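Local coordinates for sensor protein (Rhodopseudomonas palustris, PDB 2OOL) that senses light as the biliverdin-binding PAS-GAF part of a bacteriophytochrome, the photosensory end of a protein that probably acts as a histidine kinase, at residues A[46-50]-A[51-55]; A[88-91]-A[92-96]. All blocks are in the same frame, centred on the assembly; numbering follows the deposited sequence.

Contact 1: residues A[46-50]-A[51-55]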
ATOM      1  N   PHE A  46     -28.644   4.373  -1.106  1.00 52.56           N
ATOM      2  CA  PHE A  46     -29.494   5.553  -1.134  1.00 53.36           C
ATOM      3  C   PHE A  46     -29.169   6.332  -2.383  1.00 53.63           C
ATOM      4  O   PHE A  46     -28.005   6.474  -2.748  1.00 54.79           O
ATOM      5  CB  PHE A  46     -29.166   6.438   0.046  1.00 52.82           C
ATOM      6  CG  PHE A  46     -29.375   5.778   1.367  1.00 52.66           C
ATOM      7  CD1 PHE A  46     -30.532   6.029   2.099  1.00 51.41           C
ATOM      8  CD2 PHE A  46     -28.419   4.908   1.889  1.00 50.65           C
ATOM      9  CE1 PHE A  46     -30.723   5.466   3.342  1.00 53.59           C
ATOM     10  CE2 PHE A  46     -28.627   4.287   3.127  1.00 51.63           C
ATOM     11  CZ  PHE A  46     -29.753   4.555   3.851  1.00 52.15           C
ATOM     12  N   VAL A  47     -30.185   6.787  -3.077  1.00 54.22           N
ATOM     13  CA  VAL A  47     -30.025   7.886  -4.007  1.00 53.94           C
ATOM     14  C   VAL A  47     -30.370   9.122  -3.257  1.00 54.53           C
ATOM     15  O   VAL A  47     -31.406   9.159  -2.632  1.00 54.45           O
ATOM     16  CB  VAL A  47     -30.948   7.739  -5.241  1.00 54.19           C
ATOM     17  CG1 VAL A  47     -30.719   8.895  -6.167  1.00 48.80           C
ATOM     18  CG2 VAL A  47     -30.670   6.319  -5.929  1.00 52.98           C
ATOM     19  N   VAL A  48     -29.504  10.124  -3.298  1.00 56.75           N
ATOM     20  CA  VAL A  48     -29.777  11.388  -2.640  1.00 60.03           C
ATOM     21  C   VAL A  48     -29.553  12.580  -3.583  1.00 61.64           C
ATOM     22  O   VAL A  48     -28.698  12.550  -4.469  1.00 62.56           O
ATOM     23  CB  VAL A  48     -28.891  11.588  -1.388  1.00 60.25           C
ATOM     24  CG1 VAL A  48     -29.113  10.459  -0.362  1.00 58.57           C
ATOM     25  CG2 VAL A  48     -27.447  11.636  -1.789  1.00 60.37           C
ATOM     26  N   SER A  49     -30.296  13.648  -3.360  1.00 62.94           N
ATOM     27  CA  SER A  49     -30.158  14.834  -4.179  1.00 64.95           C
ATOM     28  C   SER A  49     -28.934  15.629  -3.740  1.00 66.58           C
ATOM     29  O   SER A  49     -28.541  15.594  -2.584  1.00 66.41           O
ATOM     30  CB  SER A  49     -31.400  15.696  -4.053  1.00 63.99           C
ATOM     31  OG  SER A  49     -31.423  16.252  -2.770  1.00 64.50           O
ATOM     32  N   GLU A  50     -28.340  16.360  -4.676  1.00 69.02           N
ATOM     33  CA  GLU A  50     -27.040  16.996  -4.438  1.00 70.29           C
ATOM     34  C   GLU A  50     -27.224  18.296  -3.681  1.00 71.42           C
ATOM     35  O   GLU A  50     -26.260  18.859  -3.166  1.00 73.23           O
ATOM     36  CB  GLU A  50     -26.343  17.285  -5.772  1.00 71.53           C
ATOM     37  CG  GLU A  50     -24.906  16.735  -5.876  1.00 71.81           C
ATOM     38  CD  GLU A  50     -24.495  16.639  -7.324  1.00 72.64           C
ATOM     39  OE1 GLU A  50     -23.966  15.591  -7.769  1.00 75.54           O
ATOM     40  OE2 GLU A  50     -24.750  17.627  -8.040  1.00 77.18           O
ATOM     41  N   THR A  51     -28.465  18.769  -3.623  1.00 71.23           N
ATOM     42  CA  THR A  51     -28.796  20.014  -2.963  1.00 70.64           C
ATOM     43  C   THR A  51     -28.727  19.849  -1.431  1.00 70.24           C
ATOM     44  O   THR A  51     -27.653  20.020  -0.810  1.00 70.26           O
ATOM     45  CB  THR A  51     -30.189  20.493  -3.465  1.00 71.14           C
ATOM     46  OG1 THR A  51     -30.623  21.638  -2.722  1.00 73.50           O
ATOM     47  CG2 THR A  51     -31.265  19.361  -3.393  1.00 71.18           C
ATOM     48  N   ASP A  52     -29.857  19.453  -0.852  1.00 68.92           N
ATOM     49  CA  ASP A  52     -30.022  19.239   0.584  1.00 67.86           C
ATOM     50  C   ASP A  52     -30.012  17.737   0.918  1.00 66.54           C
ATOM     51  O   ASP A  52     -30.384  17.320   2.022  1.00 66.56           O
ATOM     52  CB  ASP A  52     -31.341  19.880   1.027  1.00 68.67           C
ATOM     53  CG  ASP A  52     -32.387  19.864  -0.090  1.00 71.01           C
ATOM     54  OD1 ASP A  52     -32.349  18.866  -0.883  1.00 73.82           O
ATOM     55  OD2 ASP A  52     -33.190  20.845  -0.185  1.00 72.22           O
ATOM     56  N   LEU A  53     -29.592  16.914  -0.039  1.00 64.70           N
ATOM     57  CA  LEU A  53     -29.327  15.529   0.242  1.00 62.89           C
ATOM     58  C   LEU A  53     -30.563  14.734   0.710  1.00 61.18           C
ATOM     59  O   LEU A  53     -30.484  13.879   1.599  1.00 61.40           O
ATOM     60  CB  LEU A  53     -28.159  15.471   1.246  1.00 63.41           C
ATOM     61  CG  LEU A  53     -26.805  15.568   0.544  1.00 65.21           C
ATOM     62  CD1 LEU A  53     -25.650  15.476   1.506  1.00 67.28           C
ATOM     63  CD2 LEU A  53     -26.691  14.422  -0.461  1.00 67.96           C
ATOM     64  N   ARG A  54     -31.696  14.996   0.081  1.00 58.58           N
ATOM     65  CA  ARG A  54     -32.947  14.331   0.431  1.00 57.34           C
ATOM     66  C   ARG A  54     -32.992  12.995  -0.243  1.00 54.57           C
ATOM     67  O   ARG A  54     -32.544  12.880  -1.336  1.00 53.49           O
ATOM     68  CB  ARG A  54     -34.139  15.159  -0.028  1.00 56.53           C
ATOM     69  CG  ARG A  54     -34.316  16.416   0.788  1.00 58.47           C
ATOM     70  CD  ARG A  54     -35.502  17.293   0.374  1.00 57.67           C
ATOM     71  NE  ARG A  54     -35.542  18.372   1.358  1.00 59.60           N
ATOM     72  CZ  ARG A  54     -36.229  18.353   2.500  1.00 60.22           C
ATOM     73  NH1 ARG A  54     -37.055  17.353   2.799  1.00 61.26           N
ATOM     74  NH2 ARG A  54     -36.123  19.375   3.333  1.00 62.32           N
ATOM     75  N   ILE A  55     -33.614  12.010   0.369  1.00 53.58           N
ATOM     76  CA  ILE A  55     -33.543  10.639  -0.163  1.00 54.40           C
ATOM     77  C   ILE A  55     -34.521  10.477  -1.339  1.00 54.27           C
ATOM     78  O   ILE A  55     -35.686  10.792  -1.217  1.00 53.04           O
ATOM     79  CB  ILE A  55     -33.839   9.605   0.950  1.00 52.81           C
ATOM     80  CG1 ILE A  55     -32.708   9.582   1.978  1.00 51.49           C
ATOM     81  CG2 ILE A  55     -34.128   8.280   0.394  1.00 52.93           C
ATOM     82  CD1 ILE A  55     -33.137   8.993   3.308  1.00 52.27           C
TER
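With chi1 at 70°, S49 holds OG between its own backbone N and carbonyl carbon, and from there the hydroxyl reaches across the turn to the backbone N of R54. That N-H donates to S49 OG over 3.1 Å with an angle of 152° at the hydrogen. In return, S49 N gives its hydrogen to R54 O, also at 3.1 Å, so residues 49 and 54 are joined once through the main chain and once through the serine side chain. S49 OG also donates to D52 OD1, but at 3.4 Å this bond is weak.

V48 and I55 form an antiparallel non-hydrogen-bonded pair, flanked by a CA-H...O contact from I55 CA to V47 O (3.6 Å). F46, with CG beside its backbone N (chi1 -60°), brings CD1 to 4.1 Å from I55 CD1, the ring meeting the methyl obliquely.

The hairpin joins strands 44-48 and 55-59 of the PAS-domain sheet. The R54 guanidinium turns an edge to D52 OD2, a long salt bridge of 3.7 Å from NE, while NH1 hydrogen-bonds N75 O. Polar bonds centred on the serine hydroxyl thus hold the turn, while F46, V48 and I55 pack through carbon at the strand end.

Contact 2: residues A[88-91]-A[92-96]; sequences ARLT and HALHG
T91 and H95 meet one helical turn apart at the C-terminal end of helix 84-94, a helix of the PAS domain, where a methyl group lies over an imidazole face. T91 CG2 stands 4.1 Å from the centroid of the H95 ring and 23° off its normal, a CH-pi contact displaced toward the rim on the ND1 side. T91 CG2 is anti to its backbone N, while H95 CG lies beside its own N, anti to the carbonyl carbon; the two side chains cross at an angle, the methyl above the imidazole. The threonine's other branch turns back along the helix, where OG1 forms a hydrogen bond with A87 O.

L90 and L94, also four residues apart, are arranged differently: they lie side by side and point the same way, with their CD1 methyls 3.7 Å apart. Both are buried against L122 of strand 114-125, which also meets A93, so this flank of the helix rests on the sheet. R89 starts away from residues 92-96 at CB, and its NH2 hydrogen-bonds R106 O.

Four i to i+4 backbone bonds set these spacings. H92 N to A88 O is the straightest at the hydrogen (174°). The bond from H95 N to T91 O bends to 142°. H95 is the first residue to leave helical backbone angles. The chain ends its helical run there with a weak hydrogen bond from G96 N to L94 O, at 2.8 Å.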
ATOM      1  N   ALA A  88     -21.714  16.061   8.226  1.00 53.32           N
ATOM      2  CA  ALA A  88     -20.707  17.025   7.770  1.00 53.88           C
ATOM      3  C   ALA A  88     -19.788  16.441   6.734  1.00 54.33           C
ATOM      4  O   ALA A  88     -19.508  17.083   5.729  1.00 54.10           O
ATOM      5  CB  ALA A  88     -19.894  17.570   8.946  1.00 53.75           C
ATOM      6  N   ARG A  89     -19.322  15.212   6.998  1.00 54.86           N
ATOM      7  CA  ARG A  89     -18.371  14.512   6.153  1.00 55.66           C
ATOM      8  C   ARG A  89     -18.933  14.154   4.767  1.00 54.77           C
ATOM      9  O   ARG A  89     -18.226  14.246   3.759  1.00 53.74           O
ATOM     10  CB  ARG A  89     -17.931  13.229   6.874  1.00 56.21           C
ATOM     11  CG  ARG A  89     -16.524  12.798   6.604  1.00 57.82           C
ATOM     12  CD  ARG A  89     -15.868  12.182   7.875  1.00 59.41           C
ATOM     13  NE  ARG A  89     -16.735  11.183   8.502  1.00 61.78           N
ATOM     14  CZ  ARG A  89     -16.803  10.931   9.810  1.00 60.24           C
ATOM     15  NH1 ARG A  89     -16.076  11.605  10.678  1.00 60.74           N
ATOM     16  NH2 ARG A  89     -17.646  10.008  10.255  1.00 60.87           N
ATOM     17  N   LEU A  90     -20.182  13.700   4.738  1.00 54.97           N
ATOM     18  CA  LEU A  90     -20.900  13.432   3.494  1.00 55.48           C
ATOM     19  C   LEU A  90     -21.031  14.726   2.689  1.00 55.93           C
ATOM     20  O   LEU A  90     -20.612  14.802   1.525  1.00 54.68           O
ATOM     21  CB  LEU A  90     -22.270  12.860   3.805  1.00 54.71           C
ATOM     22  CG  LEU A  90     -23.213  12.493   2.653  1.00 55.10           C
ATOM     23  CD1 LEU A  90     -22.593  11.476   1.682  1.00 54.30           C
ATOM     24  CD2 LEU A  90     -24.540  11.962   3.203  1.00 53.80           C
ATOM     25  N   THR A  91     -21.569  15.755   3.339  1.00 57.96           N
ATOM     26  CA  THR A  91     -21.736  17.067   2.696  1.00 58.89           C
ATOM     27  C   THR A  91     -20.383  17.557   2.150  1.00 60.30           C
ATOM     28  O   THR A  91     -20.284  17.821   0.970  1.00 60.74           O
ATOM     29  CB  THR A  91     -22.404  18.048   3.628  1.00 59.41           C
ATOM     30  OG1 THR A  91     -23.700  17.541   3.987  1.00 59.28           O
ATOM     31  CG2 THR A  91     -22.600  19.377   2.961  1.00 58.92           C
ATOM     32  N   HIS A  92     -19.320  17.577   2.946  1.00 61.39           N
ATOM     33  CA  HIS A  92     -18.004  17.951   2.405  1.00 61.81           C
ATOM     34  C   HIS A  92     -17.580  17.096   1.202  1.00 63.03           C
ATOM     35  O   HIS A  92     -16.957  17.608   0.266  1.00 64.04           O
ATOM     36  CB  HIS A  92     -16.890  17.890   3.474  1.00 62.13           C
ATOM     37  CG  HIS A  92     -15.567  18.431   2.994  1.00 62.92           C
ATOM     38  ND1 HIS A  92     -14.464  17.630   2.756  1.00 66.38           N
ATOM     39  CD2 HIS A  92     -15.188  19.693   2.659  1.00 64.84           C
ATOM     40  CE1 HIS A  92     -13.461  18.377   2.322  1.00 66.42           C
ATOM     41  NE2 HIS A  92     -13.871  19.634   2.261  1.00 65.12           N
ATOM     42  N   ALA A  93     -17.865  15.794   1.221  1.00 63.13           N
ATOM     43  CA  ALA A  93     -17.433  14.924   0.128  1.00 63.39           C
ATOM     44  C   ALA A  93     -18.084  15.335  -1.201  1.00 63.86           C
ATOM     45  O   ALA A  93     -17.436  15.382  -2.243  1.00 63.38           O
ATOM     46  CB  ALA A  93     -17.743  13.468   0.447  1.00 62.69           C
ATOM     47  N   LEU A  94     -19.371  15.638  -1.149  1.00 65.02           N
ATOM     48  CA  LEU A  94     -20.102  16.056  -2.323  1.00 66.08           C
ATOM     49  C   LEU A  94     -19.772  17.492  -2.740  1.00 67.01           C
ATOM     50  O   LEU A  94     -19.116  17.704  -3.753  1.00 67.37           O
ATOM     51  CB  LEU A  94     -21.586  15.962  -2.050  1.00 66.25           C
ATOM     52  CG  LEU A  94     -22.282  14.652  -2.319  1.00 66.50           C
ATOM     53  CD1 LEU A  94     -22.122  13.799  -1.189  1.00 68.21           C
ATOM     54  CD2 LEU A  94     -23.763  15.029  -2.458  1.00 68.23           C
ATOM     55  N   HIS A  95     -20.233  18.462  -1.935  1.00 67.67           N
ATOM     56  CA  HIS A  95     -20.146  19.901  -2.203  1.00 68.40           C
ATOM     57  C   HIS A  95     -18.736  20.505  -2.120  1.00 68.71           C
ATOM     58  O   HIS A  95     -18.600  21.640  -1.606  1.00 69.09           O
ATOM     59  CB  HIS A  95     -20.999  20.714  -1.172  1.00 68.60           C
ATOM     60  CG  HIS A  95     -22.445  20.315  -1.068  1.00 69.48           C
ATOM     61  ND1 HIS A  95     -23.360  21.052  -0.334  1.00 70.71           N
ATOM     62  CD2 HIS A  95     -23.138  19.272  -1.589  1.00 70.94           C
ATOM     63  CE1 HIS A  95     -24.552  20.480  -0.414  1.00 71.81           C
ATOM     64  NE2 HIS A  95     -24.441  19.394  -1.164  1.00 73.45           N
ATOM     65  N   GLY A  96     -17.698  19.829  -2.608  1.00 68.45           N
ATOM     66  CA  GLY A  96     -16.347  20.401  -2.486  1.00 68.70           C
ATOM     67  C   GLY A  96     -15.197  19.555  -3.000  1.00 68.97           C
ATOM     68  O   GLY A  96     -15.378  18.389  -3.324  1.00 69.33           O
TER

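In the fold
Contacts 1 and 2 both belong to the PAS domain, and their centres lie about 12 Å apart. Each is partly buried. In contact 1 the strand residues and L53 are buried while T51 and D52 are exposed; in contact 2 the leucines are buried and A88, H92 and H95 exposed. The hairpin turn is held by serine-centred polar bonds, the helix by regular backbone bonds with side-chain packing four residues apart. The two join directly: L53 packs on L90, T91 and L94 of the helix, and H95 NE2 forms a weak hydrogen bond with E50 O. R124 links them again, through a salt bridge to E50 and a weak hydrogen bond to L94 O.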